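Local coordinates for protein minor fimbrium tip subunit Mfa3 (Porphyromonas gingivalis ATCC 33277, PDB 5NF4) that forms part of the tip of the minor fimbriae, filaments that mediate biofilm formation and adhesion to host cells and other oral bacteria, at residues 149-154 / 236-241; 196-201 / 248-253; 213-218 / 274-279; 290-295 / 318-323. One frame throughout, in Å; residues are numbered along the deposited sequence.

Overall arrangement
The four contacts cluster in the part of the chain between residues 149 and 323, built largely of antiparallel strands. Interaction 2 pairs strands 180-205 and 248-254, and interaction 1 joins it at one border, their centres about 8 Å apart, where R241 O meets L250 N at 2.9 Å. Interaction 3 carries on from interaction 1 through strand 210-216, with V238 O 2.8 Å from L215 N. Interaction 4 follows interaction 3 through the pairing of strands 277-282 and 287-291, and returns to interaction 2 where V196 O lies 2.8 Å from N323 N. Interactions 1 and 4 do not touch; their centres are about 17 Å apart.

Interaction 1 (149-154 / 236-241); sequences HYHNAT and GPVELR
A loop packed against the start of a β-strand makes this contact: the end of a 3-10 turn, Y150, and the residues after it lie over strand 238-242, and a guanidinium stacked on an imidazole is its main feature. R241 is poorly ordered and its position near N152 is doubtful, so its distances are approximate. As modelled, its guanidinium lies flat on H151, with centres 4.2 Å apart and planes at 20°. Its NE sits roughly 3.2 Å from H151 CB, so the plane covers the root of the side chain as well as the ring, and NH2 reaches over one ring face. Arginine suits the place because its extended chain from CG to NE carries a flat, polarisable group across the loop. The imidazole edge is turned to the strand: H151 CE1 stands 3.2 Å from E239 O, near the ring plane, and 3.6 Å from V238 CG1. With CG placed beside its own backbone N (chi1 -62°), H151 directs its ring between arginine and valine.

V238 is a branched, buried wedge. Its CG1 and CG2 both approach Y150 CB, the CG1 distance being 3.9 Å, and the two side chains meet at about a right angle. Within the loop, N152 ND2 donates to A153 O at 3.2 Å, from above the carbonyl plane, which ties the amide back to its own chain.

Beyond the contact, Y150 OH bonds to N219 O and its ring stacks with Y235. Strand 238-242 runs between strands 210-216 and 248-254, while the backbone of Y150 bonds to that of Y252 in strand 248-254.

Interaction 2 (196-201 / 248-253); sequences VAKLDV and QWLGYM
K198 and Y252 stand side by side on one face of the paired strands, the lysine's methylenes running along the phenol with K198 CG 3.7 Å from Y252 CE2. Farther out, K198 CE rests 3.9 Å from L250 CD2, so an extended, flexible chain fills the groove between a ring and a branched tip. Lysine suits this place because its aliphatic length can pack while its NZ reaches E66, which also accepts from Y252 OH. That same L250 CD2 presses 3.7 Å from D200 CG. Next to it, the extended Q248 chain (chi1 176°) brings NE2 2.9 Å from D200 OD1, a straight bond (178°) in the amide plane of Q248, syn to the carboxylate but tilted from its plane. D200 OD2 is hydrogen-bonded to H325, and OD1 also takes N202 ND2.

The strands form an antiparallel β-ladder, their axes 4.7 Å apart, in which A197, L199 and V201 pair through backbone hydrogen bonds with M253, G251 and W249. On the face carrying L199, side-chainless G251 leaves the surface low, and L240 CD2 of the adjacent strand settles near its CA. M253 bends to bring CE 4.2 Å from L199 CB and SD 4.3 Å from the small A197 CB.

Interaction 3 (213-218 / 274-279); sequences IELCNA and PINFFR
E214 and R279, and C216 and F277, are the hydrogen-bonded pairs where strands 210-216 and 277-282 run antiparallel, with R279 N donating to E214 O at 2.7 Å. L215 and F278 lie between them as a non-hydrogen-bonded pair. Past the regular ladder the side chain of N217 takes over, its ND2 donating to I275 O at 2.9 Å with the acceptor close to the amide plane. N217 has a left-handed backbone (phi 65°), a conformation asparagine tolerates well, and E271 O is a second acceptor for ND2.

Aromatic contacts gather on F277. C216 CB lies over one ring face, 3.6 Å from the centroid, as a CH-pi contact, and SG stands obliquely at 4.4 Å from that centroid, a sulfur-aromatic contact. A compact cysteine can come this close. F277 holds CG between its backbone N and carbonyl carbon (chi1 66°), which brings the ring across to the neighbouring strand, where N217 ND2 meets its edge. On the other face of the pairing, I213 CG2 touches F278 CD1 at 4.1 Å, two side chains running the same way.

Water links the two ends of the pairing: one molecule bridges E214 OE1 and R279 O, another N217 O and P274 O. E214 and R279 run alongside each other, but their charged ends stay apart, OE1 4.9 Å from NH1, and R279 NE makes its salt bridge with D289 of strand 287-291.

Strand 210-216 is paired on its other side with strand 238-242, and strand 277-282 with strand 287-291, while M253 of strand 248-254 packs against L215, A218 and N276.

Interaction 4 (290-295 / 318-323); sequences VPIITH and YTVYRN
The ring of Y318 meets the 290-295 segment mainly by its edge: P291 CB and I292 O both lie near the ring plane, the carbonyl oxygen 3.6 Å from Y318 CD1. I293 CG2 approaches obliquely, 3.8 Å from the same CD1. The Y321 ring has T319 CG2 over the centre of one face, and T294 OG1 at its edge, 3.5 Å from Y321 CD2. Threonine fits here because its two branches do different work. CG2 touches the Y321 ring, whereas OG1, set beside the backbone N (chi1 -63°), donates to T319 O at 2.5 Å, nearly in line with the C=O. The hydroxyl is also bonded to Y326 OH, so both the loop and strand 324-332 hold it.

I292 and V320 supply the apolar inner side, with I292 CG2 4.2 Å from V320 CG2. A water sits between I292 O and Y318 O and bridges the two carbonyls. Y318 OH is hydrogen-bonded to A308 O, at the end of helix 304-308, and to W264 N.

Two connecting segments thus meet in a buried crossing, one leaving strand 287-291 and one leading into strand 324-332, packed over strands 180-205 and 324-332 through L199, A197 and Y326.

Interaction 1 (149-154 / 236-241)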
# COMPACT_ATOMS: atom_id res chain seq x y z
N HIS A 149 -4.80 -6.86 9.08
CA HIS A 149 -4.31 -6.49 7.75
C HIS A 149 -2.85 -6.84 7.49
O HIS A 149 -2.42 -6.79 6.35
CB HIS A 149 -4.55 -5.00 7.47
CG HIS A 149 -5.98 -4.72 7.16
ND1 HIS A 149 -6.56 -3.48 7.35
CD2 HIS A 149 -6.96 -5.54 6.73
CE1 HIS A 149 -7.84 -3.55 7.00
NE2 HIS A 149 -8.10 -4.79 6.62
N TYR A 150 -2.09 -7.25 8.51
CA TYR A 150 -0.77 -7.80 8.23
C TYR A 150 -0.89 -9.23 7.67
O TYR A 150 0.09 -9.83 7.17
CB TYR A 150 0.11 -7.80 9.50
CG TYR A 150 0.45 -6.43 10.05
CD1 TYR A 150 1.56 -5.73 9.61
CD2 TYR A 150 -0.34 -5.83 11.03
CE1 TYR A 150 1.85 -4.47 10.11
CE2 TYR A 150 -0.04 -4.57 11.53
CZ TYR A 150 1.06 -3.91 11.07
OH TYR A 150 1.34 -2.66 11.57
N HIS A 151 -2.08 -9.82 7.81
CA HIS A 151 -2.34 -11.16 7.34
C HIS A 151 -3.22 -11.23 6.11
O HIS A 151 -2.97 -12.02 5.21
CB HIS A 151 -3.03 -11.98 8.43
CG HIS A 151 -2.22 -12.15 9.67
ND1 HIS A 151 -1.14 -13.01 9.74
CD2 HIS A 151 -2.34 -11.59 10.89
CE1 HIS A 151 -0.63 -12.97 10.96
NE2 HIS A 151 -1.33 -12.10 11.67
N ASN A 152 -4.28 -10.44 6.09
CA ASN A 152 -5.22 -10.46 4.97
C ASN A 152 -6.28 -9.41 5.13
O ASN A 152 -6.56 -8.96 6.22
CB ASN A 152 -5.88 -11.85 4.81
CG ASN A 152 -6.43 -12.37 6.12
OD1 ASN A 152 -5.77 -13.16 6.80
ND2 ASN A 152 -7.62 -11.93 6.49
N ALA A 153 -6.87 -9.03 4.00
CA ALA A 153 -8.13 -8.32 4.01
C ALA A 153 -9.20 -9.37 4.21
O ALA A 153 -8.95 -10.55 3.95
CB ALA A 153 -8.34 -7.54 2.71
N THR A 154 -10.37 -8.97 4.65
CA THR A 154 -11.44 -9.91 4.91
C THR A 154 -12.65 -9.51 4.11
O THR A 154 -12.64 -8.48 3.42
CB THR A 154 -11.83 -9.95 6.38
OG1 THR A 154 -12.46 -8.70 6.71
CG2 THR A 154 -10.60 -10.17 7.27
N GLY A 236 5.07 -6.06 16.06
CA GLY A 236 5.73 -7.29 16.47
C GLY A 236 5.79 -8.25 15.29
O GLY A 236 5.28 -7.99 14.22
N PRO A 237 6.39 -9.41 15.51
CA PRO A 237 6.55 -10.37 14.41
C PRO A 237 5.21 -10.92 13.93
O PRO A 237 4.32 -11.22 14.70
CB PRO A 237 7.43 -11.46 15.04
CG PRO A 237 7.10 -11.37 16.52
CD PRO A 237 6.96 -9.88 16.77
N VAL A 238 5.09 -10.99 12.61
CA VAL A 238 3.90 -11.49 11.95
C VAL A 238 4.16 -12.84 11.28
O VAL A 238 4.89 -12.88 10.30
CB VAL A 238 3.47 -10.48 10.86
CG1 VAL A 238 2.23 -10.97 10.08
CG2 VAL A 238 3.23 -9.13 11.48
N GLU A 239 3.57 -13.92 11.79
CA GLU A 239 3.73 -15.22 11.17
C GLU A 239 2.91 -15.18 9.88
O GLU A 239 1.72 -14.90 9.91
CB GLU A 239 3.28 -16.35 12.09
CG GLU A 239 3.73 -17.70 11.58
CD GLU A 239 3.36 -18.84 12.51
OE1 GLU A 239 3.32 -19.99 12.02
OE2 GLU A 239 3.12 -18.60 13.71
N LEU A 240 3.55 -15.41 8.73
CA LEU A 240 2.85 -15.37 7.44
C LEU A 240 1.80 -16.47 7.30
O LEU A 240 1.87 -17.50 7.95
CB LEU A 240 3.83 -15.47 6.27
CG LEU A 240 4.93 -14.40 6.21
CD1 LEU A 240 5.64 -14.47 4.88
CD2 LEU A 240 4.44 -12.96 6.46
N ARG A 241 0.83 -16.23 6.44
CA ARG A 241 -0.27 -17.17 6.30
C ARG A 241 -0.10 -17.98 5.03
O ARG A 241 0.08 -17.44 3.94
CB ARG A 241 -1.61 -16.43 6.31
CG ARG A 241 -1.98 -15.94 7.70
CD ARG A 241 -3.45 -15.58 7.81
NE ARG A 241 -3.79 -15.04 9.13
CZ ARG A 241 -4.97 -14.52 9.46
NH1 ARG A 241 -5.96 -14.48 8.57
NH2 ARG A 241 -5.17 -14.04 10.68

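Interaction 2 (196-201 / 248-253)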
# COMPACT_ATOMS: atom_id res chain seq x y z
N VAL A 196 -0.68 -0.49 1.78
CA VAL A 196 0.21 -1.59 2.15
C VAL A 196 0.88 -2.16 0.90
O VAL A 196 0.41 -1.95 -0.23
CB VAL A 196 -0.54 -2.75 2.89
CG1 VAL A 196 -1.05 -2.29 4.26
CG2 VAL A 196 -1.69 -3.29 2.08
N ALA A 197 1.99 -2.86 1.14
CA ALA A 197 2.66 -3.71 0.16
C ALA A 197 2.28 -5.17 0.42
O ALA A 197 1.84 -5.51 1.51
CB ALA A 197 4.20 -3.52 0.24
N LYS A 198 2.45 -6.03 -0.59
CA LYS A 198 2.17 -7.45 -0.46
C LYS A 198 3.48 -8.21 -0.48
O LYS A 198 4.30 -8.04 -1.40
CB LYS A 198 1.25 -7.89 -1.59
CG LYS A 198 0.89 -9.37 -1.65
CD LYS A 198 -0.09 -9.63 -2.79
CE LYS A 198 -0.46 -11.09 -2.89
NZ LYS A 198 -1.58 -11.30 -3.85
N LEU A 199 3.66 -9.07 0.53
CA LEU A 199 4.83 -9.91 0.61
C LEU A 199 4.41 -11.32 0.26
O LEU A 199 3.47 -11.84 0.83
CB LEU A 199 5.43 -9.86 2.02
CG LEU A 199 6.59 -10.82 2.29
CD1 LEU A 199 7.83 -10.46 1.44
CD2 LEU A 199 6.94 -10.80 3.76
N ASP A 200 5.12 -11.90 -0.70
CA ASP A 200 4.70 -13.10 -1.38
C ASP A 200 5.87 -14.08 -1.39
O ASP A 200 6.77 -13.93 -2.20
CB ASP A 200 4.25 -12.72 -2.80
CG ASP A 200 3.52 -13.82 -3.52
OD1 ASP A 200 3.68 -15.01 -3.18
OD2 ASP A 200 2.78 -13.47 -4.48
N VAL A 201 5.88 -15.05 -0.48
CA VAL A 201 7.01 -15.98 -0.35
C VAL A 201 6.63 -17.40 -0.79
O VAL A 201 5.71 -18.03 -0.27
CB VAL A 201 7.52 -15.99 1.11
CG1 VAL A 201 8.66 -16.97 1.28
CG2 VAL A 201 7.98 -14.59 1.52
N GLN A 248 2.92 -21.38 -1.06
CA GLN A 248 2.91 -19.94 -1.03
C GLN A 248 2.45 -19.41 0.34
O GLN A 248 1.43 -19.83 0.85
CB GLN A 248 1.99 -19.40 -2.12
CG GLN A 248 1.85 -17.87 -2.09
CD GLN A 248 0.85 -17.37 -3.12
OE1 GLN A 248 -0.21 -17.98 -3.33
NE2 GLN A 248 1.18 -16.27 -3.77
N TRP A 249 3.25 -18.49 0.89
CA TRP A 249 2.93 -17.75 2.13
C TRP A 249 2.77 -16.25 1.88
O TRP A 249 3.57 -15.63 1.17
CB TRP A 249 4.03 -17.97 3.19
CG TRP A 249 3.88 -19.28 3.96
CD1 TRP A 249 3.36 -19.43 5.23
CD2 TRP A 249 4.23 -20.61 3.53
NE1 TRP A 249 3.37 -20.75 5.60
CE2 TRP A 249 3.90 -21.50 4.58
CE3 TRP A 249 4.80 -21.13 2.36
CZ2 TRP A 249 4.12 -22.87 4.50
CZ3 TRP A 249 5.01 -22.50 2.27
CH2 TRP A 249 4.67 -23.36 3.34
N LEU A 250 1.77 -15.64 2.51
CA LEU A 250 1.50 -14.22 2.27
C LEU A 250 1.46 -13.40 3.55
O LEU A 250 1.04 -13.89 4.60
CB LEU A 250 0.15 -14.03 1.55
CG LEU A 250 -0.00 -14.62 0.16
CD1 LEU A 250 -1.43 -14.36 -0.32
CD2 LEU A 250 1.02 -14.02 -0.82
N GLY A 251 1.87 -12.15 3.41
CA GLY A 251 1.60 -11.13 4.39
C GLY A 251 1.54 -9.75 3.74
O GLY A 251 1.78 -9.57 2.53
N TYR A 252 1.22 -8.75 4.56
CA TYR A 252 1.15 -7.37 4.08
C TYR A 252 1.75 -6.44 5.11
O TYR A 252 1.77 -6.74 6.29
CB TYR A 252 -0.31 -6.96 3.80
CG TYR A 252 -1.06 -7.94 2.93
CD1 TYR A 252 -1.68 -9.05 3.48
CD2 TYR A 252 -1.12 -7.77 1.56
CE1 TYR A 252 -2.36 -9.93 2.69
CE2 TYR A 252 -1.81 -8.66 0.78
CZ TYR A 252 -2.42 -9.75 1.35
OH TYR A 252 -3.09 -10.66 0.58
N MET A 253 2.23 -5.30 4.66
CA MET A 253 2.75 -4.33 5.60
C MET A 253 2.66 -2.91 5.05
O MET A 253 2.67 -2.70 3.83
CB MET A 253 4.21 -4.61 5.96
CG MET A 253 5.18 -4.59 4.83
SD MET A 253 5.05 -5.97 3.66
CE MET A 253 6.82 -6.10 3.26

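Interaction 3 (213-218 / 274-279)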
# COMPACT_ATOMS: atom_id res chain seq x y z
N ILE A 213 7.54 -18.94 8.85
CA ILE A 213 7.99 -17.72 8.22
C ILE A 213 7.36 -16.54 8.93
O ILE A 213 6.15 -16.51 9.13
CB ILE A 213 7.59 -17.63 6.73
CG1 ILE A 213 7.92 -18.91 5.98
CG2 ILE A 213 8.25 -16.38 6.09
CD1 ILE A 213 7.49 -18.86 4.51
N GLU A 214 8.18 -15.57 9.30
CA GLU A 214 7.74 -14.37 10.00
C GLU A 214 8.22 -13.11 9.31
O GLU A 214 9.38 -13.02 8.94
CB GLU A 214 8.28 -14.33 11.43
CG GLU A 214 7.77 -15.41 12.34
CD GLU A 214 8.60 -15.54 13.61
OE1 GLU A 214 9.76 -16.01 13.51
OE2 GLU A 214 8.11 -15.16 14.68
N LEU A 215 7.33 -12.13 9.22
CA LEU A 215 7.69 -10.78 8.82
C LEU A 215 8.04 -9.94 10.04
O LEU A 215 7.25 -9.84 10.98
CB LEU A 215 6.54 -10.14 8.05
CG LEU A 215 6.63 -8.62 7.80
CD1 LEU A 215 7.81 -8.22 6.93
CD2 LEU A 215 5.33 -8.18 7.22
N CYS A 216 9.24 -9.35 10.02
CA CYS A 216 9.77 -8.61 11.15
C CYS A 216 10.02 -7.13 10.80
O CYS A 216 10.36 -6.81 9.64
CB CYS A 216 11.06 -9.25 11.63
SG CYS A 216 10.80 -10.98 12.17
N ASN A 217 9.89 -6.28 11.82
CA ASN A 217 10.10 -4.82 11.76
C ASN A 217 9.10 -4.10 10.87
O ASN A 217 9.37 -3.01 10.39
CB ASN A 217 11.51 -4.45 11.26
CG ASN A 217 12.61 -4.80 12.26
OD1 ASN A 217 12.38 -5.14 13.42
ND2 ASN A 217 13.84 -4.73 11.77
N ALA A 218 7.93 -4.68 10.68
CA ALA A 218 6.91 -3.97 9.90
C ALA A 218 6.53 -2.66 10.59
O ALA A 218 6.48 -2.54 11.80
CB ALA A 218 5.68 -4.85 9.71
N PRO A 274 14.86 0.47 10.63
CA PRO A 274 13.51 0.11 10.20
C PRO A 274 13.44 -0.87 9.03
O PRO A 274 12.39 -0.99 8.40
CB PRO A 274 12.92 1.48 9.78
CG PRO A 274 14.15 2.19 9.16
CD PRO A 274 15.34 1.72 10.00
N ILE A 275 14.54 -1.55 8.73
CA ILE A 275 14.53 -2.48 7.61
C ILE A 275 13.54 -3.62 7.88
O ILE A 275 13.60 -4.29 8.91
CB ILE A 275 15.94 -3.06 7.32
CG1 ILE A 275 16.87 -1.92 6.88
CG2 ILE A 275 15.89 -4.17 6.25
CD1 ILE A 275 18.36 -2.30 6.75
N ASN A 276 12.63 -3.84 6.93
CA ASN A 276 11.74 -4.99 6.96
C ASN A 276 12.47 -6.25 6.51
O ASN A 276 13.22 -6.21 5.55
CB ASN A 276 10.53 -4.77 6.05
CG ASN A 276 9.60 -3.69 6.53
OD1 ASN A 276 10.00 -2.65 7.12
ND2 ASN A 276 8.35 -3.92 6.29
N PHE A 277 12.26 -7.36 7.20
CA PHE A 277 12.83 -8.61 6.73
C PHE A 277 11.91 -9.74 7.10
O PHE A 277 11.08 -9.59 7.99
CB PHE A 277 14.23 -8.85 7.32
CG PHE A 277 14.26 -9.06 8.82
CD1 PHE A 277 14.26 -7.98 9.69
CD2 PHE A 277 14.35 -10.35 9.37
CE1 PHE A 277 14.32 -8.16 11.09
CE2 PHE A 277 14.41 -10.53 10.72
CZ PHE A 277 14.41 -9.45 11.59
N PHE A 278 12.06 -10.87 6.41
CA PHE A 278 11.35 -12.05 6.84
C PHE A 278 12.35 -13.09 7.30
O PHE A 278 13.49 -13.16 6.82
CB PHE A 278 10.38 -12.61 5.77
CG PHE A 278 11.00 -13.06 4.47
CD1 PHE A 278 11.33 -14.39 4.28
CD2 PHE A 278 11.14 -12.19 3.41
CE1 PHE A 278 11.85 -14.83 3.06
CE2 PHE A 278 11.66 -12.63 2.19
CZ PHE A 278 12.01 -13.94 2.01
N ARG A 279 11.93 -13.79 8.33
CA ARG A 279 12.73 -14.82 8.98
C ARG A 279 12.19 -16.20 8.69
O ARG A 279 11.04 -16.50 9.01
CB ARG A 279 12.74 -14.54 10.47
CG ARG A 279 13.31 -15.66 11.30
CD ARG A 279 13.47 -15.21 12.73
NE ARG A 279 14.55 -14.24 12.88
CZ ARG A 279 14.52 -13.18 13.69
NH1 ARG A 279 13.46 -12.93 14.44
NH2 ARG A 279 15.58 -12.38 13.74
O HOH W 1 10.50 -17.74 11.46
O HOH W 2 9.62 -0.55 9.19

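Interaction 4 (290-295 / 318-323)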
# COMPACT_ATOMS: atom_id res chain seq x y z
N VAL A 290 16.01 -12.61 5.74
CA VAL A 290 16.03 -12.16 4.37
C VAL A 290 15.53 -10.73 4.36
O VAL A 290 14.34 -10.49 4.47
CB VAL A 290 15.16 -13.02 3.48
CG1 VAL A 290 15.23 -12.56 2.00
CG2 VAL A 290 15.57 -14.50 3.62
N PRO A 291 16.44 -9.77 4.27
CA PRO A 291 16.01 -8.36 4.19
C PRO A 291 15.20 -8.13 2.92
O PRO A 291 15.51 -8.70 1.88
CB PRO A 291 17.34 -7.59 4.16
CG PRO A 291 18.35 -8.53 4.71
CD PRO A 291 17.90 -9.90 4.22
N ILE A 292 14.18 -7.29 3.04
CA ILE A 292 13.31 -6.93 1.92
C ILE A 292 13.82 -5.62 1.32
O ILE A 292 14.15 -4.70 2.06
CB ILE A 292 11.86 -6.82 2.42
CG1 ILE A 292 11.38 -8.19 2.91
CG2 ILE A 292 10.95 -6.29 1.33
CD1 ILE A 292 10.14 -8.11 3.77
N ILE A 293 13.96 -5.59 -0.00
CA ILE A 293 14.46 -4.40 -0.71
C ILE A 293 13.55 -4.05 -1.86
O ILE A 293 12.74 -4.87 -2.28
CB ILE A 293 15.87 -4.61 -1.25
CG1 ILE A 293 15.87 -5.58 -2.46
CG2 ILE A 293 16.76 -5.18 -0.17
CD1 ILE A 293 17.26 -5.92 -2.99
N THR A 294 13.71 -2.82 -2.36
CA THR A 294 13.12 -2.41 -3.61
C THR A 294 14.24 -2.23 -4.61
O THR A 294 15.05 -1.31 -4.51
CB THR A 294 12.33 -1.08 -3.47
OG1 THR A 294 11.23 -1.29 -2.56
CG2 THR A 294 11.81 -0.64 -4.79
N HIS A 295 14.27 -3.12 -5.60
CA HIS A 295 15.29 -3.07 -6.64
C HIS A 295 14.76 -3.54 -7.97
O HIS A 295 14.27 -4.66 -8.08
CB HIS A 295 16.48 -3.95 -6.23
CG HIS A 295 17.64 -3.84 -7.17
ND1 HIS A 295 18.49 -2.77 -7.17
CD2 HIS A 295 18.07 -4.67 -8.14
CE1 HIS A 295 19.40 -2.94 -8.12
NE2 HIS A 295 19.16 -4.09 -8.72
N TYR A 318 16.06 -0.09 0.89
CA TYR A 318 15.25 -0.93 1.75
C TYR A 318 13.86 -0.37 1.97
O TYR A 318 13.07 -0.93 2.74
CB TYR A 318 15.93 -1.11 3.11
CG TYR A 318 17.25 -1.82 3.05
CD1 TYR A 318 17.31 -3.23 3.08
CD2 TYR A 318 18.46 -1.11 2.94
CE1 TYR A 318 18.51 -3.89 3.04
CE2 TYR A 318 19.68 -1.78 2.88
CZ TYR A 318 19.69 -3.17 2.96
OH TYR A 318 20.87 -3.87 2.90
N THR A 319 13.53 0.71 1.29
CA THR A 319 12.20 1.22 1.40
C THR A 319 11.22 0.18 0.86
O THR A 319 11.45 -0.43 -0.17
CB THR A 319 12.04 2.53 0.64
OG1 THR A 319 12.78 3.56 1.32
CG2 THR A 319 10.55 2.94 0.47
N VAL A 320 10.13 -0.01 1.59
CA VAL A 320 8.99 -0.79 1.13
C VAL A 320 7.94 0.21 0.65
O VAL A 320 7.46 0.99 1.44
CB VAL A 320 8.43 -1.65 2.26
CG1 VAL A 320 7.15 -2.40 1.84
CG2 VAL A 320 9.50 -2.65 2.77
N TYR A 321 7.56 0.16 -0.62
CA TYR A 321 6.61 1.10 -1.21
C TYR A 321 5.17 0.58 -1.20
O TYR A 321 4.92 -0.60 -1.46
CB TYR A 321 7.03 1.41 -2.64
CG TYR A 321 8.26 2.29 -2.73
CD1 TYR A 321 8.17 3.67 -2.56
CD2 TYR A 321 9.51 1.75 -2.97
CE1 TYR A 321 9.30 4.48 -2.62
CE2 TYR A 321 10.64 2.54 -3.04
CZ TYR A 321 10.52 3.91 -2.87
OH TYR A 321 11.65 4.70 -2.93
N ARG A 322 4.21 1.48 -0.98
CA ARG A 322 2.81 1.06 -1.02
C ARG A 322 2.42 0.47 -2.37
O ARG A 322 2.91 0.89 -3.42
CB ARG A 322 1.89 2.24 -0.72
CG ARG A 322 1.91 3.32 -1.79
CD ARG A 322 1.13 4.59 -1.38
NE ARG A 322 1.71 5.16 -0.17
CZ ARG A 322 1.03 5.59 0.88
NH1 ARG A 322 -0.32 5.59 0.86
NH2 ARG A 322 1.69 6.02 1.95
N ASN A 323 1.49 -0.48 -2.32
CA ASN A 323 0.83 -1.01 -3.50
C ASN A 323 1.80 -1.69 -4.46
O ASN A 323 1.53 -1.81 -5.65
CB ASN A 323 0.05 0.10 -4.21
CG ASN A 323 -1.23 -0.41 -4.88
OD1 ASN A 323 -2.02 -1.14 -4.28
ND2 ASN A 323 -1.45 -0.01 -6.12
O HOH W 3 13.00 -3.20 4.19